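Local structure of CBIX (Paracoccus pantotrophus, 4CCS) at residues Arg21-Leu26 with Tyr60-Ala65; Pro90-Asp95 with Pro213-Met218; Pro96-Leu101 with Pro207-Ala212; Arg141-Leu146 with Ala153-Ile158. The protein is the terminal enzyme of siroheme biosynthesis in denitrifying alpha-proteobacteria, probably a chelatase that inserts ferrous iron into sirohydrochlorin. All coordinates share one frame; numbering follows the deposited sequence. Where two conformers were deposited one is given.

Contact 1 (Arg21-Leu26 with Tyr60-Ala65); sequences RAIEAL and YPLFMA
L62 meets I23 and L26 through methyl groups alone, and its path from CB outward accounts for the whole contact. CB points toward the helix segment 21-26. CG stands anti to the carbonyl carbon and beside the backbone N (chi1 -69°), and CD1 then runs on anti to CA (chi2 176°), so the chain is stretched out at the helix. CD1 is the main probe, with L62 CD1 3.8 Å from L26 CD2 and L62 CD1 4.0 Å from I23 CD1, tip to tip in both cases. The second branch is looser, L62 CD2 standing 4.2 Å from L26 CD2, and this methyl also lies in the plane of the Y60 ring, at its edge. At the backbone, L62 is the centre of an inverse gamma turn, marked by a weak bond from F63 N to P61 O at 2.9 Å. All three touching residues are buried. Around them, I7 of strand 4-9 packs on L62 and A9 on I23, T183 from a loop reaches both, and I219 of helix 215-226 covers L26, placing the contact between helix 16-30 and the N-terminal parallel sheet.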
# COMPACT_ATOMS: atom_id res chain seq x y z
N ARG A 21 -1.30 10.00 -13.77
CA ARG A 21 -0.91 11.28 -13.16
C ARG A 21 -0.57 11.09 -11.66
O ARG A 21 0.39 11.69 -11.19
CB ARG A 21 -2.02 12.34 -13.31
CG ARG A 21 -1.94 13.09 -14.63
CD ARG A 21 -2.92 14.26 -14.71
NE ARG A 21 -4.31 13.80 -14.78
CZ ARG A 21 -4.95 13.52 -15.91
NH1 ARG A 21 -4.35 13.67 -17.08
NH2 ARG A 21 -6.21 13.10 -15.87
N ALA A 22 -1.36 10.27 -10.93
CA ALA A 22 -1.12 10.00 -9.50
C ALA A 22 0.23 9.31 -9.26
O ALA A 22 0.97 9.69 -8.35
CB ALA A 22 -2.27 9.17 -8.91
N ILE A 23 0.56 8.31 -10.09
CA ILE A 23 1.83 7.57 -9.91
C ILE A 23 3.02 8.44 -10.35
O ILE A 23 4.08 8.37 -9.72
CB ILE A 23 1.82 6.14 -10.54
CG1 ILE A 23 0.54 5.35 -10.14
CG2 ILE A 23 3.06 5.34 -10.12
CD1 ILE A 23 0.14 5.34 -8.52
N GLU A 24 2.83 9.31 -11.37
CA GLU A 24 3.86 10.26 -11.80
C GLU A 24 4.13 11.26 -10.67
O GLU A 24 5.30 11.55 -10.40
CB GLU A 24 3.43 10.99 -13.08
CG GLU A 24 3.52 10.11 -14.32
CD GLU A 24 3.05 10.78 -15.60
OE1 GLU A 24 2.45 11.87 -15.51
OE2 GLU A 24 3.22 10.18 -16.68
N ALA A 25 3.06 11.74 -9.98
CA ALA A 25 3.16 12.68 -8.85
C ALA A 25 3.95 12.04 -7.69
O ALA A 25 4.77 12.72 -7.07
CB ALA A 25 1.76 13.10 -8.38
N LEU A 26 3.71 10.74 -7.42
CA LEU A 26 4.44 10.00 -6.38
C LEU A 26 5.92 9.84 -6.77
O LEU A 26 6.78 10.14 -5.95
CB LEU A 26 3.80 8.62 -6.12
CG LEU A 26 4.48 7.76 -5.03
CD1 LEU A 26 4.30 8.38 -3.65
CD2 LEU A 26 3.95 6.34 -5.04
N TYR A 60 9.96 -0.80 -8.68
CA TYR A 60 9.43 -0.77 -7.31
C TYR A 60 7.90 -0.96 -7.44
O TYR A 60 7.20 -0.03 -7.83
CB TYR A 60 9.77 0.53 -6.56
CG TYR A 60 9.29 0.52 -5.11
CD1 TYR A 60 8.01 0.96 -4.77
CD2 TYR A 60 10.12 0.07 -4.09
CE1 TYR A 60 7.56 0.94 -3.45
CE2 TYR A 60 9.68 0.05 -2.76
CZ TYR A 60 8.40 0.47 -2.45
OH TYR A 60 7.97 0.48 -1.14
N PRO A 61 7.41 -2.17 -7.15
CA PRO A 61 5.97 -2.43 -7.28
C PRO A 61 5.16 -1.96 -6.07
O PRO A 61 5.47 -2.33 -4.93
CB PRO A 61 5.89 -3.95 -7.48
CG PRO A 61 7.17 -4.51 -6.90
CD PRO A 61 8.14 -3.37 -6.68
N LEU A 62 4.11 -1.16 -6.31
CA LEU A 62 3.20 -0.71 -5.24
C LEU A 62 2.18 -1.82 -4.91
O LEU A 62 0.97 -1.58 -4.92
CB LEU A 62 2.49 0.60 -5.63
CG LEU A 62 3.33 1.87 -5.72
CD1 LEU A 62 2.48 3.05 -6.20
CD2 LEU A 62 3.95 2.23 -4.36
N PHE A 63 2.66 -3.05 -4.69
CA PHE A 63 1.79 -4.20 -4.40
C PHE A 63 1.83 -4.49 -2.90
O PHE A 63 2.80 -4.11 -2.24
CB PHE A 63 2.20 -5.42 -5.23
CG PHE A 63 2.34 -5.24 -6.73
CD1 PHE A 63 1.77 -4.13 -7.38
CD2 PHE A 63 2.98 -6.20 -7.52
CE1 PHE A 63 1.89 -3.97 -8.77
CE2 PHE A 63 3.10 -6.03 -8.90
CZ PHE A 63 2.55 -4.92 -9.52
N MET A 64 0.78 -5.15 -2.35
CA MET A 64 0.69 -5.44 -0.91
C MET A 64 1.46 -6.69 -0.47
O MET A 64 1.74 -6.84 0.72
CB MET A 64 -0.78 -5.52 -0.45
CG MET A 64 -1.58 -4.23 -0.67
SD MET A 64 -0.75 -2.65 -0.32
CE MET A 64 -0.52 -2.75 1.46
N ALA A 65 1.76 -7.60 -1.40
CA ALA A 65 2.50 -8.83 -1.11
C ALA A 65 3.15 -9.38 -2.37
O ALA A 65 2.90 -8.88 -3.47
CB ALA A 65 1.57 -9.89 -0.50

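Contact 2 (Pro90-Asp95 with Pro213-Met218); sequences PPFGSD and PQVPAM
The F92 ring meets V215 at its edge, near the ring plane, where F92 CE1 lies 3.9 Å from V215 CG1. M218 approaches the same ring corner obliquely: F92 CE1 is 3.5 Å from M218 CE. Both side chains cross F92 at about a right angle. The methionine is extended through its first two torsions and bends at the thioether (chi3 85°), which carries CE to the ring while its stem stays beside the second flat group, the D95 carboxylate. D95 and M218 come from opposite directions, and D95 OD1 is a close 3.2 Å from M218 CG. One water donates to both D95 OD1 and M218 O, spanning the segments at 2.7 Å from the acid oxygen. The buried acid is gripped further: OD1 caps the backbone N of G97, while OD2 hydrogen-bonds S222 OG and Y60 OH. With D95 replaced by an alanine, the G97 amide would probably lose its cap, the hydroxyls of S222 and Y60 their shared partner, and the water one acceptor. The loop 90-95 follows the last strand of the N-terminal sheet and makes a 3-10 turn at 92-94, whereas helix 215-226 follows the last strand of the C-terminal sheet. A C-terminal helix packed back on the first half is consistent with the two-domain chelatase fold, whose alpha/beta halves exchange helices.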
# COMPACT_ATOMS: atom_id res chain seq x y z
N PRO A 90 11.45 -5.65 -3.65
CA PRO A 90 10.37 -6.08 -2.75
C PRO A 90 9.23 -5.05 -2.82
O PRO A 90 9.49 -3.85 -2.94
CB PRO A 90 11.04 -6.07 -1.38
CG PRO A 90 12.44 -6.45 -1.67
CD PRO A 90 12.77 -5.81 -2.99
N PRO A 91 7.97 -5.52 -2.79
CA PRO A 91 6.83 -4.61 -2.91
C PRO A 91 6.60 -3.69 -1.71
O PRO A 91 7.08 -3.96 -0.61
CB PRO A 91 5.66 -5.56 -3.14
CG PRO A 91 6.05 -6.78 -2.40
CD PRO A 91 7.53 -6.92 -2.65
N PHE A 92 5.81 -2.62 -1.92
CA PHE A 92 5.38 -1.63 -0.92
C PHE A 92 4.91 -2.32 0.38
O PHE A 92 5.30 -1.89 1.47
CB PHE A 92 4.22 -0.77 -1.51
CG PHE A 92 3.58 0.21 -0.54
CD1 PHE A 92 4.10 1.49 -0.38
CD2 PHE A 92 2.47 -0.15 0.22
CE1 PHE A 92 3.51 2.39 0.51
CE2 PHE A 92 1.90 0.75 1.13
CZ PHE A 92 2.43 2.01 1.27
N GLY A 93 4.10 -3.38 0.27
CA GLY A 93 3.56 -4.09 1.44
C GLY A 93 4.64 -4.73 2.33
O GLY A 93 4.43 -4.84 3.54
N SER A 94 5.77 -5.14 1.73
CA SER A 94 6.87 -5.77 2.47
C SER A 94 7.99 -4.79 2.80
O SER A 94 9.04 -5.18 3.30
CB SER A 94 7.42 -6.97 1.69
OG SER A 94 8.09 -6.53 0.52
N ASP A 95 7.77 -3.49 2.54
CA ASP A 95 8.77 -2.47 2.82
C ASP A 95 9.13 -2.43 4.32
O ASP A 95 8.21 -2.41 5.14
CB ASP A 95 8.32 -1.09 2.33
CG ASP A 95 9.48 -0.14 2.17
OD1 ASP A 95 10.07 0.24 3.20
OD2 ASP A 95 9.79 0.25 1.01
N PRO A 213 2.70 11.36 4.06
CA PRO A 213 3.84 12.20 3.66
C PRO A 213 5.19 11.50 3.68
O PRO A 213 6.07 11.87 2.90
CB PRO A 213 3.79 13.41 4.62
CG PRO A 213 2.74 13.12 5.62
CD PRO A 213 1.86 12.03 5.08
N GLN A 214 5.34 10.45 4.51
CA GLN A 214 6.63 9.74 4.60
C GLN A 214 6.82 8.64 3.56
O GLN A 214 7.89 8.05 3.53
CB GLN A 214 6.85 9.17 6.01
CG GLN A 214 6.80 10.20 7.13
CD GLN A 214 5.40 10.53 7.62
OE1 GLN A 214 4.38 10.06 7.09
NE2 GLN A 214 5.31 11.40 8.62
N VAL A 215 5.79 8.35 2.72
CA VAL A 215 5.91 7.28 1.72
C VAL A 215 7.06 7.56 0.71
O VAL A 215 7.84 6.64 0.48
CB VAL A 215 4.56 6.94 1.03
CG1 VAL A 215 4.77 6.04 -0.19
CG2 VAL A 215 3.59 6.30 2.02
N PRO A 216 7.19 8.77 0.10
CA PRO A 216 8.31 8.98 -0.83
C PRO A 216 9.70 8.65 -0.24
O PRO A 216 10.47 7.97 -0.89
CB PRO A 216 8.17 10.45 -1.24
CG PRO A 216 6.71 10.73 -1.09
CD PRO A 216 6.29 9.95 0.12
N ALA A 217 9.96 9.05 1.02
CA ALA A 217 11.24 8.77 1.70
C ALA A 217 11.43 7.28 1.93
O ALA A 217 12.52 6.77 1.70
CB ALA A 217 11.32 9.53 3.02
N MET A 218 10.34 6.56 2.26
CA MET A 218 10.35 5.11 2.45
C MET A 218 10.74 4.41 1.14
O MET A 218 11.62 3.55 1.14
CB MET A 218 8.97 4.64 2.98
CG MET A 218 8.92 3.18 3.30
SD MET A 218 7.27 2.57 3.76
CE MET A 218 6.61 2.25 2.13
O HOH W 1 12.14 1.96 3.28

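Contact 3 (Pro96-Leu101 with Pro207-Ala212); sequences PGLPAL and PPVGLA
L101 and V209, whose CA atoms lie 8.0 Å apart, bring the first part of helix 98-113, with L101 N bonded to G97 O, against the 3-10 turn 209-211, where A212 N bonds to V209 O. V209 CG2 makes most of the contact. It meets two leucine methyls that lie side by side, V209 CG2 being 3.8 Å from L98 CD1 and V209 CG2 likewise 3.8 Å from L101 CD2. The valine's rotation serves this: CG2 stands anti to the backbone N and reaches for the leucines, while CG1 takes the position between N and the carbonyl carbon (chi1 69°). L101 straddles two partners, for its other branch turns to the end of the turn and puts L101 CD1 3.8 Å from A212 CB. Shortening L101 to an alanine is likely to open a gap beside A212 CB and leave V209 CG2 held from this segment by L98 alone. Outside the pair, F92 and L105 also touch V209, and L105 reaches A212, so further apolar side chains pack on the valine. Bound D-malate is about 11 Å from the L101 side chain, so the contact is not part of that ligand's site. All four touching residues are buried and every cross-segment approach is carbon to carbon near van der Waals distance; the chemistry therefore implies that shape, not directional bonding, joins the helix to the turn.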
# COMPACT_ATOMS: atom_id res chain seq x y z
N PRO A 96 10.44 -2.47 4.67
CA PRO A 96 10.84 -2.45 6.09
C PRO A 96 10.27 -1.28 6.89
O PRO A 96 10.04 -1.43 8.07
CB PRO A 96 12.38 -2.43 6.06
CG PRO A 96 12.77 -2.39 4.60
CD PRO A 96 11.58 -2.86 3.81
N GLY A 97 10.03 -0.13 6.23
CA GLY A 97 9.52 1.07 6.91
C GLY A 97 8.00 1.13 7.08
O GLY A 97 7.52 2.05 7.74
N LEU A 98 7.25 0.19 6.50
CA LEU A 98 5.78 0.26 6.56
C LEU A 98 5.20 0.11 8.00
O LEU A 98 4.34 0.92 8.34
CB LEU A 98 5.10 -0.72 5.58
CG LEU A 98 3.55 -0.59 5.41
CD1 LEU A 98 3.14 0.83 5.04
CD2 LEU A 98 3.02 -1.58 4.38
N PRO A 99 5.68 -0.84 8.87
CA PRO A 99 5.10 -0.92 10.22
C PRO A 99 5.30 0.35 11.05
O PRO A 99 4.36 0.76 11.74
CB PRO A 99 5.77 -2.15 10.84
CG PRO A 99 6.12 -3.00 9.67
CD PRO A 99 6.53 -2.03 8.60
N ALA A 100 6.48 0.99 10.95
CA ALA A 100 6.75 2.24 11.68
C ALA A 100 5.86 3.38 11.14
O ALA A 100 5.31 4.16 11.92
CB ALA A 100 8.21 2.62 11.57
N LEU A 101 5.66 3.41 9.81
CA LEU A 101 4.77 4.42 9.20
C LEU A 101 3.33 4.31 9.72
O LEU A 101 2.72 5.33 10.08
CB LEU A 101 4.84 4.35 7.65
CG LEU A 101 3.85 5.25 6.89
CD1 LEU A 101 4.05 6.72 7.25
CD2 LEU A 101 4.01 5.06 5.43
N PRO A 207 -6.96 8.35 5.99
CA PRO A 207 -6.69 8.21 4.56
C PRO A 207 -5.84 6.91 4.36
O PRO A 207 -5.20 6.48 5.34
CB PRO A 207 -5.85 9.46 4.24
CG PRO A 207 -6.26 10.45 5.23
CD PRO A 207 -6.54 9.68 6.48
N PRO A 208 -5.82 6.30 3.14
CA PRO A 208 -5.02 5.09 2.89
C PRO A 208 -3.53 5.40 3.12
O PRO A 208 -3.08 6.53 2.90
CB PRO A 208 -5.33 4.73 1.43
CG PRO A 208 -5.73 6.01 0.81
CD PRO A 208 -6.47 6.76 1.89
N VAL A 209 -2.80 4.41 3.67
CA VAL A 209 -1.37 4.54 4.04
C VAL A 209 -0.49 5.02 2.86
O VAL A 209 0.43 5.79 3.10
CB VAL A 209 -0.83 3.25 4.72
CG1 VAL A 209 -0.74 2.06 3.75
CG2 VAL A 209 0.51 3.51 5.42
N GLY A 210 -0.79 4.61 1.60
CA GLY A 210 -0.02 4.99 0.41
C GLY A 210 0.06 6.51 0.16
O GLY A 210 0.95 6.97 -0.56
N LEU A 211 -0.86 7.29 0.76
CA LEU A 211 -0.89 8.76 0.60
C LEU A 211 -0.13 9.52 1.69
O LEU A 211 -0.07 10.75 1.63
CB LEU A 211 -2.33 9.29 0.51
CG LEU A 211 -3.22 8.76 -0.62
CD1 LEU A 211 -4.61 9.36 -0.53
CD2 LEU A 211 -2.62 9.03 -2.01
N ALA A 212 0.45 8.79 2.67
CA ALA A 212 1.16 9.43 3.78
C ALA A 212 2.37 10.26 3.33
O ALA A 212 3.02 9.90 2.36
CB ALA A 212 1.59 8.38 4.81

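Contact 4 (Arg141-Leu146 with Ala153-Ile158); sequences RIAAGL and ATCGFI
In the beta-alpha-beta unit made of strand 121-126, helix 134-146 and strand 152-157, A143 on the helix packs on A153 and C155 of the strand that follows it. The local axes run nearly antiparallel, at 160°, and approach to 7.1 Å. Small groups permit that closeness. The CA atoms of A143 and A153 are 5.2 Å apart, and A153 CB lies 3.3 Å from A143 O, so a methyl sits against the helix's carbonyl and not only against its side chain. Methyl meets methyl more loosely, A143 CB to A153 CB measuring 4.1 Å. The helix methyl points at the strand and also meets sulfur: A143 CB is 3.7 Å from C155 SG, which stands anti to its own carbonyl carbon and beside the backbone N (chi1 -64°). This is the return arm of the crossover, in which the chain, having left strand 121-126, comes back as the strand parallel to it; T154 and G156 carry the backbone bonds to that strand, the former with L122 and V124. T154 points its CB away from the helix, and its OG1 hydrogen-bonds R121 NH1. Within the C-terminal sheet 152-157 is one of the two outer strands.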
# COMPACT_ATOMS: atom_id res chain seq x y z
N ARG A 141 0.46 -9.26 10.36
CA ARG A 141 1.79 -8.90 10.89
C ARG A 141 1.78 -7.42 11.28
O ARG A 141 2.33 -7.06 12.33
CB ARG A 141 2.89 -9.15 9.84
CG ARG A 141 3.41 -10.57 9.82
CD ARG A 141 4.73 -10.71 9.06
NE ARG A 141 4.61 -10.42 7.62
CZ ARG A 141 4.19 -11.28 6.70
NH1 ARG A 141 3.79 -12.50 7.06
NH2 ARG A 141 4.14 -10.93 5.43
N ILE A 142 1.15 -6.55 10.44
CA ILE A 142 1.02 -5.12 10.75
C ILE A 142 0.22 -4.94 12.06
O ILE A 142 0.70 -4.30 12.99
CB ILE A 142 0.43 -4.28 9.56
CG1 ILE A 142 1.34 -4.29 8.29
CG2 ILE A 142 0.09 -2.83 10.01
CD1 ILE A 142 2.72 -3.60 8.38
N ALA A 143 -1.00 -5.51 12.13
CA ALA A 143 -1.85 -5.40 13.32
C ALA A 143 -1.13 -5.91 14.58
O ALA A 143 -1.15 -5.23 15.61
CB ALA A 143 -3.16 -6.16 13.13
N ALA A 144 -0.45 -7.07 14.50
CA ALA A 144 0.29 -7.64 15.64
C ALA A 144 1.45 -6.74 16.09
O ALA A 144 1.78 -6.73 17.27
CB ALA A 144 0.79 -9.04 15.31
N GLY A 145 2.02 -5.94 15.17
CA GLY A 145 3.11 -5.00 15.50
C GLY A 145 2.58 -3.72 16.14
O GLY A 145 3.30 -3.07 16.89
N LEU A 146 1.32 -3.34 15.84
CA LEU A 146 0.69 -2.15 16.40
C LEU A 146 0.06 -2.43 17.78
O LEU A 146 0.05 -1.56 18.64
CB LEU A 146 -0.41 -1.63 15.44
CG LEU A 146 -0.00 -1.15 14.06
CD1 LEU A 146 -1.21 -1.05 13.14
CD2 LEU A 146 0.68 0.20 14.13
N ALA A 153 -5.53 -4.71 18.37
CA ALA A 153 -5.47 -4.46 16.93
C ALA A 153 -5.92 -5.69 16.17
O ALA A 153 -5.45 -6.79 16.43
CB ALA A 153 -4.07 -4.04 16.49
N THR A 154 -6.88 -5.51 15.26
CA THR A 154 -7.40 -6.61 14.44
C THR A 154 -7.45 -6.16 12.99
O THR A 154 -7.21 -4.98 12.70
CB THR A 154 -8.78 -7.06 14.92
OG1 THR A 154 -9.66 -5.94 14.85
CG2 THR A 154 -8.76 -7.69 16.33
N CYS A 155 -7.74 -7.10 12.09
CA CYS A 155 -7.83 -6.87 10.65
C CYS A 155 -9.24 -7.12 10.16
O CYS A 155 -9.96 -7.93 10.75
CB CYS A 155 -6.85 -7.78 9.90
SG CYS A 155 -5.11 -7.47 10.26
N GLY A 156 -9.57 -6.51 9.02
CA GLY A 156 -10.81 -6.70 8.30
C GLY A 156 -10.43 -6.65 6.83
O GLY A 156 -9.62 -5.81 6.44
N PHE A 157 -11.01 -7.54 6.02
CA PHE A 157 -10.69 -7.63 4.61
C PHE A 157 -11.91 -7.46 3.69
O PHE A 157 -13.07 -7.57 4.12
CB PHE A 157 -9.96 -8.95 4.30
CG PHE A 157 -8.72 -9.15 5.15
CD1 PHE A 157 -7.52 -8.54 4.80
CD2 PHE A 157 -8.77 -9.90 6.31
CE1 PHE A 157 -6.38 -8.71 5.59
CE2 PHE A 157 -7.62 -10.07 7.10
CZ PHE A 157 -6.44 -9.47 6.74
N ILE A 158 -11.62 -7.20 2.42
CA ILE A 158 -12.68 -7.06 1.40
C ILE A 158 -12.90 -8.42 0.72
O ILE A 158 -14.04 -8.82 0.50
CB ILE A 158 -12.33 -5.91 0.41
CG1 ILE A 158 -12.55 -4.53 1.07
CG2 ILE A 158 -13.16 -5.99 -0.90
CD1 ILE A 158 -11.38 -3.88 1.59

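In the fold
Contact 1 closes before contact 2 opens along the chain; contact 3 is nested inside the loop closed by contact 2, and contact 4 inside that of contact 3. Contacts 2 and 3, with centres 7 Å apart, occupy the junction of two four-stranded parallel sheets that share the strand order 2-1-3-4. Their segments resemble each other in sequence, PPFGSDPGLP against PPVGLAPQVP, and pair reciprocally, each loop with the other half's helix, suggesting pseudo-twofold repetition. Contact 1 belongs to the N-terminal half, its centre about 9 Å from that of contact 2, to which Y60 OH and D95 OD2 tie it. Contact 4, in the C-terminal half, has its centre about 22 Å from that of contact 1 and reaches contact 3 through P99 and I142.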